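PDB 2WW8: CELL WALL surface anchor family protein, which serves as the pilus adhesin (RrgA) of Streptococcus pneumoniae and probably attaches the bacterium to host cells through an integrin-like domain. Local coordinates for residues 224-229 with 372-377. Sequence-based numbering, arbitrary orientation.
Sequences PLDVVI and QQARQN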
ATOM      1  N   PRO A 224       4.560   2.105 -34.666  1.00 16.87           N
ATOM      2  CA  PRO A 224       5.247   1.672 -33.467  1.00 16.86           C
ATOM      3  C   PRO A 224       6.711   1.410 -33.825  1.00 14.72           C
ATOM      4  O   PRO A 224       7.093   1.504 -35.005  1.00 14.76           O
ATOM      5  CB  PRO A 224       4.475   0.414 -33.081  1.00 16.35           C
ATOM      6  CG  PRO A 224       4.224  -0.205 -34.399  1.00 14.80           C
ATOM      7  CD  PRO A 224       3.814   0.985 -35.268  1.00 16.75           C
ATOM      8  N   LEU A 225       7.498   1.120 -32.792  1.00 13.70           N
ATOM      9  CA  LEU A 225       8.940   0.835 -32.950  1.00 12.49           C
ATOM     10  C   LEU A 225       9.264  -0.639 -32.895  1.00 11.41           C
ATOM     11  O   LEU A 225       8.717  -1.351 -32.063  1.00 11.40           O
ATOM     12  CB  LEU A 225       9.718   1.460 -31.789  1.00 10.98           C
ATOM     13  CG  LEU A 225       9.490   2.963 -31.569  1.00 14.20           C
ATOM     14  CD1 LEU A 225      10.255   3.367 -30.300  1.00 13.07           C
ATOM     15  CD2 LEU A 225       9.980   3.790 -32.776  1.00 12.98           C
ATOM     16  N   ASP A 226      10.173  -1.077 -33.766  1.00 13.52           N
ATOM     17  CA  ASP A 226      10.815  -2.387 -33.752  1.00 13.06           C
ATOM     18  C   ASP A 226      12.316  -2.104 -33.546  1.00 11.87           C
ATOM     19  O   ASP A 226      12.985  -1.548 -34.417  1.00 14.49           O
ATOM     20  CB  ASP A 226      10.602  -3.168 -35.086  1.00 10.49           C
ATOM     21  CG  ASP A 226       9.241  -3.893 -35.151  1.00 14.91           C
ATOM     22  OD1 ASP A 226       8.652  -4.258 -34.107  1.00 14.57           O
ATOM     23  OD2 ASP A 226       8.705  -4.044 -36.271  1.00 13.72           O
ATOM     24  N   VAL A 227      12.843  -2.513 -32.406  1.00 13.55           N
ATOM     25  CA  VAL A 227      14.144  -2.071 -31.948  1.00 11.59           C
ATOM     26  C   VAL A 227      15.070  -3.266 -31.676  1.00 12.60           C
ATOM     27  O   VAL A 227      14.698  -4.191 -30.977  1.00 13.00           O
ATOM     28  CB  VAL A 227      14.028  -1.238 -30.638  1.00 12.36           C
ATOM     29  CG1 VAL A 227      15.387  -0.714 -30.269  1.00  9.64           C
ATOM     30  CG2 VAL A 227      12.979  -0.064 -30.797  1.00  8.77           C
ATOM     31  N   VAL A 228      16.289  -3.226 -32.221  1.00 12.10           N
ATOM     32  CA  VAL A 228      17.303  -4.193 -31.787  1.00 12.86           C
ATOM     33  C   VAL A 228      18.375  -3.436 -30.959  1.00 13.34           C
ATOM     34  O   VAL A 228      18.862  -2.363 -31.344  1.00 12.89           O
ATOM     35  CB  VAL A 228      18.015  -4.821 -32.994  1.00 11.18           C
ATOM     36  CG1 VAL A 228      19.156  -5.803 -32.498  1.00 12.64           C
ATOM     37  CG2 VAL A 228      16.952  -5.565 -33.925  1.00 11.33           C
ATOM     38  N   ILE A 229      18.732  -3.997 -29.816  1.00 14.05           N
ATOM     39  CA  ILE A 229      19.875  -3.426 -29.038  1.00 15.67           C
ATOM     40  C   ILE A 229      21.098  -4.307 -29.233  1.00 14.93           C
ATOM     41  O   ILE A 229      20.987  -5.522 -29.032  1.00 14.04           O
ATOM     42  CB  ILE A 229      19.536  -3.351 -27.568  1.00 16.23           C
ATOM     43  CG1 ILE A 229      18.390  -2.374 -27.424  1.00 17.20           C
ATOM     44  CG2 ILE A 229      20.778  -2.970 -26.709  1.00 15.32           C
ATOM     45  CD1 ILE A 229      17.829  -2.281 -26.028  1.00 23.99           C
ATOM     46  N   GLN A 372      13.905  -9.990 -41.069  1.00 10.89           N
ATOM     47  CA  GLN A 372      13.064 -11.182 -40.991  1.00 11.86           C
ATOM     48  C   GLN A 372      11.853 -10.968 -40.111  1.00 11.43           C
ATOM     49  O   GLN A 372      10.806 -11.534 -40.396  1.00 13.72           O
ATOM     50  CB  GLN A 372      13.853 -12.361 -40.459  1.00 12.34           C
ATOM     51  CG  GLN A 372      14.841 -12.785 -41.546  1.00 20.04           C
ATOM     52  CD  GLN A 372      15.559 -14.008 -41.095  1.00 29.20           C
ATOM     53  OE1 GLN A 372      15.266 -14.512 -40.007  1.00 30.64           O
ATOM     54  NE2 GLN A 372      16.503 -14.490 -41.889  1.00 31.16           N
ATOM     55  N   GLN A 373      11.988 -10.144 -39.077  1.00 10.10           N
ATOM     56  CA  GLN A 373      10.917 -10.096 -38.064  1.00 10.88           C
ATOM     57  C   GLN A 373      10.197  -8.748 -37.905  1.00  9.72           C
ATOM     58  O   GLN A 373       9.129  -8.742 -37.318  1.00 13.48           O
ATOM     59  CB  GLN A 373      11.467 -10.494 -36.707  1.00  9.48           C
ATOM     60  CG  GLN A 373      12.239 -11.867 -36.721  1.00 12.49           C
ATOM     61  CD  GLN A 373      12.822 -12.100 -35.317  1.00 15.79           C
ATOM     62  OE1 GLN A 373      12.142 -11.840 -34.322  1.00 16.71           O
ATOM     63  NE2 GLN A 373      14.028 -12.562 -35.219  1.00 12.40           N
ATOM     64  N   ALA A 374      10.737  -7.642 -38.400  1.00 10.32           N
ATOM     65  CA  ALA A 374      10.096  -6.348 -38.178  1.00 12.03           C
ATOM     66  C   ALA A 374       8.754  -6.276 -38.920  1.00 12.40           C
ATOM     67  O   ALA A 374       8.553  -6.888 -39.987  1.00  9.85           O
ATOM     68  CB  ALA A 374      11.015  -5.206 -38.652  1.00 10.42           C
ATOM     69  N   ARG A 375       7.839  -5.507 -38.339  1.00 11.19           N
ATOM     70  CA  ARG A 375       6.628  -5.187 -39.019  1.00 11.78           C
ATOM     71  C   ARG A 375       6.830  -4.287 -40.233  1.00 13.18           C
ATOM     72  O   ARG A 375       7.751  -3.486 -40.286  1.00 12.44           O
ATOM     73  CB  ARG A 375       5.590  -4.605 -38.054  1.00 10.44           C
ATOM     74  CG  ARG A 375       5.281  -5.618 -36.946  1.00  7.37           C
ATOM     75  CD  ARG A 375       4.573  -4.859 -35.833  1.00 11.42           C
ATOM     76  NE  ARG A 375       5.584  -4.136 -35.063  1.00 13.18           N
ATOM     77  CZ  ARG A 375       5.344  -3.641 -33.850  1.00  9.68           C
ATOM     78  NH1 ARG A 375       4.105  -3.689 -33.387  1.00  5.67           N
ATOM     79  NH2 ARG A 375       6.291  -3.008 -33.180  1.00  9.35           N
ATOM     80  N   GLN A 376       5.932  -4.407 -41.200  1.00 12.02           N
ATOM     81  CA  GLN A 376       5.964  -3.535 -42.372  1.00 14.07           C
ATOM     82  C   GLN A 376       5.862  -2.025 -42.028  1.00 13.95           C
ATOM     83  O   GLN A 376       6.658  -1.206 -42.499  1.00 17.15           O
ATOM     84  CB  GLN A 376       4.852  -3.929 -43.351  1.00 12.06           C
ATOM     85  CG  GLN A 376       4.852  -2.986 -44.602  1.00 15.72           C
ATOM     86  CD  GLN A 376       3.760  -3.285 -45.608  1.00 21.37           C
ATOM     87  OE1 GLN A 376       2.849  -2.470 -45.783  1.00 26.18           O
ATOM     88  NE2 GLN A 376       3.820  -4.448 -46.270  1.00 17.62           N
ATOM     89  N   ASN A 377       4.869  -1.696 -41.225  1.00 11.30           N
ATOM     90  CA  ASN A 377       4.627  -0.350 -40.756  1.00 17.70           C
ATOM     91  C   ASN A 377       5.136  -0.162 -39.341  1.00 18.88           C
ATOM     92  O   ASN A 377       4.357  -0.294 -38.371  1.00 22.98           O
ATOM     93  CB  ASN A 377       3.118  -0.140 -40.641  1.00 17.01           C
ATOM     94  CG  ASN A 377       2.417  -0.356 -41.972  1.00 23.37           C
ATOM     95  OD1 ASN A 377       2.740   0.329 -42.938  1.00 30.15           O
ATOM     96  ND2 ASN A 377       1.512  -1.351 -42.045  1.00 23.02           N
TER
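Asp226 and Arg375 carry this contact: the carboxylate takes both the backbone N-H and the guanidinium of the same arginine. Arg375 N gives a short bond, 2.7 Å to Asp226 OD2, approaching nearly along the C-O axis with an N-H...O angle of 154°. The arginine side chain runs alongside the carboxylate. Its bend at chi3 (-79°) brings the guanidinium over to the other carboxylate oxygen, where Arg375 NH2 lies 2.8 Å from Asp226 OD1 in a salt bridge. Carboxylate and guanidinium are not coplanar; their planes stand 33° apart, and NH2 reaches OD1 from above the carboxylate plane. Arg375 NE sits between the two oxygens and makes weak bonds to both.

Pro224 lies over one face of the guanidinium, its CG 3.6 Å from Arg375 NH1 and set off toward the rim of the group. At the edge, the carbonyl oxygen Leu225 O is 3.1 Å from Arg375 NH2. Ala374 packs against the aspartate, CB 3.5 Å from Asp226 OD2, while Pro224 CD rests 3.4 Å from Asn377 O.

Asp226 is buried and has further partners: OD1 forms a salt bridge with Arg269, and OD2 accepts a hydrogen bond from Ser378. Two arginines beside one carboxylate probably keep it ionised. The contact ties the start of strand 225-232 to the turn that leads from helix 359-373 into strand 379-386. Strand 225-232 runs between 269-275 and 379-386 in a parallel sheet, and farther along it Val228 packs on helix 359-373 while Val227 and Ile229 meet helix 247-263, the helix-flanked parallel sheet expected of an integrin I-like (von Willebrand A) domain.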